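LBCATS-a (Synthetic construct, PDB 5EY5) probably acts as the alpha subunit of tryptophan synthase, a TIM barrel expected to cleave indole-3-glycerol phosphate into indole and glyceraldehyde 3-phosphate. Local coordinates at residues 8-11 / 12-16; 31-34 / 35-39; 115-118 / 119-122. All coordinates share one frame; numbering follows the deposited sequence.

How the interactions relate
All three interactions are local, each within one helix, or at its C-terminal end, of the closed eight-stranded barrel, and their nearest atoms stay about 10 to 15 Å apart. Interactions 1 and 3 both treat a helix's last turns, each left at a glycine with positive phi; residues 31-39 instead lie inside helix 30-42, whose hydrogen bonding continues unbroken. Burial divides each contact by helix face: Leu11, Val37 and Cys118 belong to inner faces, while charged chains occupy the outer ones. Their outer chemistry differs. Interaction 1 has a true salt-bridge network, interaction 2 a leucine under a guanidinium face beside two close glutamates, and interaction 3 a lysine and two glutamates whose charged ends remain apart.

Interaction 1 of 3, residues 8-11 / 12-16; sequences FEEL and KKKGE
A salt-bridge network on the outer face and a Schellman motif at the end make up this local contact in the last turns of helix 3-14, the helix that precedes the first barrel strand. Lys13 carries the network. Its NZ lies 3.3 Å from Glu10 OE2, a weak hydrogen bond within a salt bridge, and 3.6 Å from Glu9 OE2. The lysine chain bends twice, at chi2 (124°) and chi3 (74°), and this fold carries its CD to 3.4 Å from Glu9 OE2 before the amine reaches both carboxylates. One ammonium thus probably offsets two negative charges, three and four residues back, about one turn of the helix. Regular backbone bonding is represented by Lys12 N to Phe8 O at 2.9 Å. The backbone leaves helical angles at Gly15 (positive phi, 69°), and two bonds complete the motif: Gly15 N to Lys12 O at 3.2 Å, and Glu16 N to Leu11 O, nearly straight at 3.0 Å, with the donor above the carbonyl plane. Leu11 CD2 lies 3.7 Å from Glu16 OE1, with Glu16 CB also close, the two side chains crossing at about a right angle. On the inner face, Phe8 and Leu11 both pack on Ala18 of strand 18-24, while Phe8 also touches Ile47 and Pro207 and Leu11 touches Asp46, in neighbouring loops.

Interaction 2 of 3, residues 31-34 / 35-39; sequences ETTL and ELVRA
Helix 30-42 is the connecting helix of the beta-alpha-beta unit formed with strands 18-24 and 48-51, and this contact covers two of its turns. The clearest side-chain meeting is Leu34 with Arg38. Leu34 CG sits over the centre of one guanidinium face, 3.8 Å from Arg38 CZ, and its CD2 branch lies 3.8 Å from Arg38 NH2. Arg38 CG stands beside its own backbone N (chi1 -80°), which turns the chain back toward Leu34, and the extended run from CG to NE gives it the reach, while Leu34 turns CG away from its own nitrogen (chi1 -167°). Cutting Leu34 back to an alanine removes CG and both methyls, which would probably uncover that guanidinium face, leave the group freer to turn, and open a gap beside Met84 and Leu88. One turn earlier, Glu31 OE1 approaches Glu35 CG at 3.2 Å and Glu35 OE1 at 3.4 Å; the latter brings two like charges close, which may raise the proton affinity of one carboxylate. On another side, the Thr32 and Leu36 side chains lie alongside each other, with Thr32 CG2 4.0 Å from Leu36 CD1, while Thr32 OG1 bonds to Asp29 OD1. Thr33 OG1 is held by Gly26 N and Asp29 O. The backbone ladder is regular, exemplified by Val37 N to Thr33 O at 2.7 Å and by Arg38 N to Leu34 O, with an N-H...O angle of 170°. Thr33 and Val37 pack on Leu50, and Leu36 on Ile23, so the helix covers its own two strands in the crossover connection from which a TIM barrel is built.

Interaction 3 of 3, residues 115-118 / 119-122; sequences VKEC and AEAG
Glu120 reaches back along the preceding turn and overlaps Lys116: its CG lies 3.1 Å from Lys116 O, and both carboxylate oxygens pass the lysine's CE, OE1 at 4.1 Å. Glu120 CG stands beside its own backbone N (chi1 -52°), which directs the chain back along the helix. The extended lysine chain carries NZ to 4.9 Å from Glu120 OE2, too far for a salt bridge, though the opposite charges probably still attract weakly. Glu117 OE2 comes 4.1 Å from Glu120 OE2, the two chains crossing at about a right angle; this like-charge proximity is probably eased by Lys116 and by the long, weak ion pair of Glu117 OE1 with Arg86. These are the final turns of helix 111-121, one of the outer helices of the TIM barrel, leading toward strand 125-127. Gly122 leaves the helical conformation with phi 114°, angles at which a CB would jam against the preceding carbonyl O, yet its N still bonds to Cys118 O at 2.9 Å. Ala121 CB lies against Glu117 O at 3.3 Å. Cys118 and Ala121 pack on Phe82 of helix 78-91, whereas Val115 faces Leu139 and Ala142 of helix 137-146.

Interaction 1 of 3, residues 8-11 / 12-16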
loop_
_atom_site.group_PDB
_atom_site.type_symbol
_atom_site.label_atom_id
_atom_site.label_comp_id
_atom_site.label_asym_id
_atom_site.label_seq_id
_atom_site.Cartn_x
_atom_site.Cartn_y
_atom_site.Cartn_z
ATOM N N PHE A 8 -9.022 46.553 42.100
ATOM C CA PHE A 8 -9.084 45.562 43.178
ATOM C C PHE A 8 -9.035 46.238 44.539
ATOM O O PHE A 8 -9.731 45.820 45.474
ATOM C CB PHE A 8 -7.942 44.548 43.057
ATOM C CG PHE A 8 -8.253 43.388 42.154
ATOM C CD1 PHE A 8 -9.186 42.425 42.528
ATOM C CD2 PHE A 8 -7.608 43.255 40.940
ATOM C CE1 PHE A 8 -9.485 41.347 41.684
ATOM C CE2 PHE A 8 -7.901 42.185 40.091
ATOM C CZ PHE A 8 -8.838 41.227 40.470
ATOM N N GLU A 9 -8.218 47.287 44.661
ATOM C CA GLU A 9 -8.148 48.037 45.908
ATOM C C GLU A 9 -9.492 48.676 46.243
ATOM O O GLU A 9 -9.921 48.666 47.403
ATOM C CB GLU A 9 -7.051 49.096 45.812
ATOM C CG GLU A 9 -6.987 50.072 46.996
ATOM C CD GLU A 9 -6.507 49.420 48.286
ATOM O OE1 GLU A 9 -6.316 48.185 48.291
ATOM O OE2 GLU A 9 -6.318 50.144 49.297
ATOM N N GLU A 10 -10.171 49.242 45.241
ATOM C CA GLU A 10 -11.452 49.881 45.512
ATOM C C GLU A 10 -12.496 48.857 45.949
ATOM O O GLU A 10 -13.246 49.102 46.904
ATOM C CB GLU A 10 -11.910 50.669 44.285
ATOM C CG GLU A 10 -11.084 51.930 44.053
ATOM C CD GLU A 10 -11.045 52.849 45.293
ATOM O OE1 GLU A 10 -12.121 53.145 45.853
ATOM O OE2 GLU A 10 -9.941 53.265 45.710
ATOM N N LEU A 11 -12.541 47.696 45.288
ATOM C CA LEU A 11 -13.477 46.643 45.687
ATOM C C LEU A 11 -13.196 46.168 47.106
ATOM O O LEU A 11 -14.122 45.969 47.900
ATOM C CB LEU A 11 -13.401 45.473 44.699
ATOM C CG LEU A 11 -13.821 45.778 43.255
ATOM C CD1 LEU A 11 -13.176 44.793 42.298
ATOM C CD2 LEU A 11 -15.328 45.758 43.095
ATOM N N LYS A 12 -11.917 45.962 47.436
ATOM C CA LYS A 12 -11.537 45.597 48.794
ATOM C C LYS A 12 -12.090 46.593 49.812
ATOM O O LYS A 12 -12.640 46.209 50.847
ATOM C CB LYS A 12 -10.012 45.502 48.895
ATOM C CG LYS A 12 -9.501 45.504 50.319
ATOM C CD LYS A 12 -7.999 45.269 50.391
ATOM C CE LYS A 12 -7.595 43.926 49.783
ATOM N NZ LYS A 12 -6.242 43.481 50.251
ATOM N N LYS A 13 -11.960 47.884 49.538
ATOM C CA LYS A 13 -12.475 48.852 50.499
ATOM C C LYS A 13 -13.995 48.841 50.587
ATOM O O LYS A 13 -14.541 49.233 51.622
ATOM C CB LYS A 13 -11.958 50.247 50.164
ATOM C CG LYS A 13 -10.625 50.548 50.844
ATOM C CD LYS A 13 -9.555 50.932 49.851
ATOM C CE LYS A 13 -9.780 52.334 49.323
ATOM N NZ LYS A 13 -8.556 52.869 48.665
ATOM N N LYS A 14 -14.684 48.373 49.556
ATOM C CA LYS A 14 -16.141 48.292 49.539
ATOM C C LYS A 14 -16.676 46.943 50.003
ATOM O O LYS A 14 -17.898 46.781 50.096
ATOM C CB LYS A 14 -16.667 48.576 48.126
ATOM C CG LYS A 14 -16.369 49.985 47.636
ATOM C CD LYS A 14 -16.614 50.153 46.139
ATOM C CE LYS A 14 -15.991 51.464 45.662
ATOM N NZ LYS A 14 -16.635 52.003 44.448
ATOM N N GLY A 15 -15.808 45.975 50.283
ATOM C CA GLY A 15 -16.269 44.634 50.616
ATOM C C GLY A 15 -16.898 43.891 49.452
ATOM O O GLY A 15 -17.860 43.139 49.652
ATOM N N GLU A 16 -16.369 44.065 48.242
ATOM C CA GLU A 16 -16.974 43.516 47.030
ATOM C C GLU A 16 -16.000 42.621 46.267
ATOM O O GLU A 16 -14.798 42.583 46.537
ATOM C CB GLU A 16 -17.474 44.643 46.123
ATOM C CG GLU A 16 -18.596 45.443 46.749
ATOM C CD GLU A 16 -18.860 46.744 46.027
ATOM O OE1 GLU A 16 -18.239 46.978 44.969
ATOM O OE2 GLU A 16 -19.687 47.535 46.530
#

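Interaction 2 of 3, residues 31-34 / 35-39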
loop_
_atom_site.group_PDB
_atom_site.type_symbol
_atom_site.label_atom_id
_atom_site.label_comp_id
_atom_site.label_asym_id
_atom_site.label_seq_id
_atom_site.Cartn_x
_atom_site.Cartn_y
_atom_site.Cartn_z
ATOM N N GLU A 31 -17.392 46.907 15.956
ATOM C CA GLU A 31 -18.425 47.837 16.409
ATOM C C GLU A 31 -19.301 47.191 17.476
ATOM O O GLU A 31 -19.657 47.830 18.472
ATOM C CB GLU A 31 -19.268 48.306 15.223
ATOM C CG GLU A 31 -20.704 48.717 15.586
ATOM C CD GLU A 31 -20.785 49.864 16.597
ATOM O OE1 GLU A 31 -21.800 49.949 17.324
ATOM O OE2 GLU A 31 -19.842 50.681 16.669
ATOM N N THR A 32 -19.645 45.914 17.298
ATOM C CA THR A 32 -20.475 45.243 18.288
ATOM C C THR A 32 -19.694 44.968 19.566
ATOM O O THR A 32 -20.268 45.008 20.660
ATOM C CB THR A 32 -21.044 43.947 17.699
ATOM O OG1 THR A 32 -21.790 44.262 16.518
ATOM C CG2 THR A 32 -21.971 43.257 18.701
ATOM N N THR A 33 -18.394 44.689 19.447
ATOM C CA THR A 33 -17.547 44.555 20.625
ATOM C C THR A 33 -17.573 45.825 21.459
ATOM O O THR A 33 -17.756 45.781 22.684
ATOM C CB THR A 33 -16.103 44.237 20.218
ATOM O OG1 THR A 33 -16.065 43.084 19.362
ATOM C CG2 THR A 33 -15.263 43.981 21.454
ATOM N N LEU A 34 -17.297 46.956 20.822
ATOM C CA LEU A 34 -17.386 48.252 21.477
ATOM C C LEU A 34 -18.709 48.403 22.222
ATOM O O LEU A 34 -18.733 48.693 23.422
ATOM C CB LEU A 34 -17.232 49.360 20.430
ATOM C CG LEU A 34 -16.992 50.759 20.982
ATOM C CD1 LEU A 34 -15.865 50.686 22.007
ATOM C CD2 LEU A 34 -16.635 51.685 19.844
ATOM N N GLU A 35 -19.829 48.252 21.506
ATOM C CA GLU A 35 -21.136 48.278 22.161
ATOM C C GLU A 35 -21.180 47.321 23.350
ATOM O O GLU A 35 -21.704 47.670 24.413
ATOM C CB GLU A 35 -22.236 47.927 21.163
ATOM C CG GLU A 35 -22.707 49.082 20.298
ATOM C CD GLU A 35 -24.152 48.907 19.836
ATOM O OE1 GLU A 35 -24.378 48.222 18.811
ATOM O OE2 GLU A 35 -25.062 49.450 20.510
ATOM N N LEU A 36 -20.606 46.122 23.195
ATOM C CA LEU A 36 -20.635 45.122 24.265
ATOM C C LEU A 36 -19.813 45.568 25.466
ATOM O O LEU A 36 -20.270 45.466 26.612
ATOM C CB LEU A 36 -20.138 43.769 23.746
ATOM C CG LEU A 36 -21.142 43.097 22.810
ATOM C CD1 LEU A 36 -20.547 41.871 22.134
ATOM C CD2 LEU A 36 -22.424 42.753 23.565
ATOM N N VAL A 37 -18.598 46.071 25.224
ATOM C CA VAL A 37 -17.784 46.591 26.320
ATOM C C VAL A 37 -18.562 47.636 27.101
ATOM O O VAL A 37 -18.622 47.597 28.338
ATOM C CB VAL A 37 -16.461 47.165 25.791
ATOM C CG1 VAL A 37 -15.672 47.803 26.943
ATOM C CG2 VAL A 37 -15.654 46.068 25.080
ATOM N N ARG A 38 -19.176 48.585 26.386
ATOM C CA ARG A 38 -19.915 49.644 27.061
ATOM C C ARG A 38 -21.063 49.058 27.872
ATOM O O ARG A 38 -21.291 49.455 29.021
ATOM C CB ARG A 38 -20.423 50.665 26.041
ATOM C CG ARG A 38 -19.367 51.671 25.579
ATOM C CD ARG A 38 -19.793 52.393 24.318
ATOM N NE ARG A 38 -18.725 53.248 23.800
ATOM C CZ ARG A 38 -18.697 53.759 22.572
ATOM N NH1 ARG A 38 -19.683 53.505 21.718
ATOM N NH2 ARG A 38 -17.681 54.527 22.196
ATOM N N ALA A 39 -21.781 48.096 27.291
ATOM C CA ALA A 39 -22.825 47.392 28.023
ATOM C C ALA A 39 -22.261 46.689 29.250
ATOM O O ALA A 39 -22.882 46.706 30.317
ATOM C CB ALA A 39 -23.523 46.387 27.105
#

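Interaction 3 of 3, residues 115-118 / 119-122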
loop_
_atom_site.group_PDB
_atom_site.type_symbol
_atom_site.label_atom_id
_atom_site.label_comp_id
_atom_site.label_asym_id
_atom_site.label_seq_id
_atom_site.Cartn_x
_atom_site.Cartn_y
_atom_site.Cartn_z
ATOM N N VAL A 115 3.868 45.724 23.704
ATOM C CA VAL A 115 3.657 46.280 25.038
ATOM C C VAL A 115 3.626 47.804 24.987
ATOM O O VAL A 115 2.856 48.448 25.712
ATOM C CB VAL A 115 4.739 45.762 26.007
ATOM C CG1 VAL A 115 4.424 46.187 27.429
ATOM C CG2 VAL A 115 4.839 44.249 25.913
ATOM N N LYS A 116 4.467 48.411 24.143
ATOM C CA LYS A 116 4.419 49.866 24.000
ATOM C C LYS A 116 3.056 50.319 23.481
ATOM O O LYS A 116 2.471 51.277 23.999
ATOM C CB LYS A 116 5.538 50.349 23.075
ATOM C CG LYS A 116 5.679 51.867 23.008
ATOM C CD LYS A 116 6.606 52.309 21.877
ATOM C CE LYS A 116 6.697 53.830 21.799
ATOM N NZ LYS A 116 7.487 54.301 20.624
ATOM N N GLU A 117 2.531 49.642 22.461
ATOM C CA GLU A 117 1.204 49.984 21.966
ATOM C C GLU A 117 0.130 49.712 23.016
ATOM O O GLU A 117 -0.873 50.437 23.076
ATOM C CB GLU A 117 0.901 49.216 20.682
ATOM C CG GLU A 117 -0.501 49.435 20.149
ATOM C CD GLU A 117 -0.637 50.724 19.348
ATOM O OE1 GLU A 117 -1.181 50.666 18.224
ATOM O OE2 GLU A 117 -0.199 51.787 19.837
ATOM N N CYS A 118 0.317 48.687 23.853
ATOM C CA CYS A 118 -0.614 48.470 24.955
ATOM C C CYS A 118 -0.685 49.694 25.851
ATOM O O CYS A 118 -1.775 50.169 26.186
ATOM C CB CYS A 118 -0.208 47.246 25.778
ATOM S SG CYS A 118 -0.708 45.689 25.050
ATOM N N ALA A 119 0.479 50.216 26.251
ATOM C CA ALA A 119 0.510 51.336 27.180
ATOM C C ALA A 119 -0.059 52.594 26.547
ATOM O O ALA A 119 -0.703 53.392 27.232
ATOM C CB ALA A 119 1.938 51.581 27.669
ATOM N N GLU A 120 0.144 52.780 25.247
ATOM C CA GLU A 120 -0.339 54.008 24.628
ATOM C C GLU A 120 -1.832 53.935 24.335
ATOM O O GLU A 120 -2.539 54.944 24.441
ATOM C CB GLU A 120 0.452 54.306 23.352
ATOM C CG GLU A 120 1.955 54.295 23.554
ATOM C CD GLU A 120 2.700 54.898 22.384
ATOM O OE1 GLU A 120 3.299 55.982 22.552
ATOM O OE2 GLU A 120 2.677 54.293 21.292
ATOM N N ALA A 121 -2.327 52.760 23.962
ATOM C CA ALA A 121 -3.755 52.622 23.696
ATOM C C ALA A 121 -4.577 52.610 24.981
ATOM O O ALA A 121 -5.702 53.121 25.001
ATOM C CB ALA A 121 -4.023 51.356 22.892
ATOM N N GLY A 122 -4.047 52.035 26.053
ATOM C CA GLY A 122 -4.765 52.018 27.311
ATOM C C GLY A 122 -5.161 50.613 27.714
ATOM O O GLY A 122 -6.250 50.398 28.256
#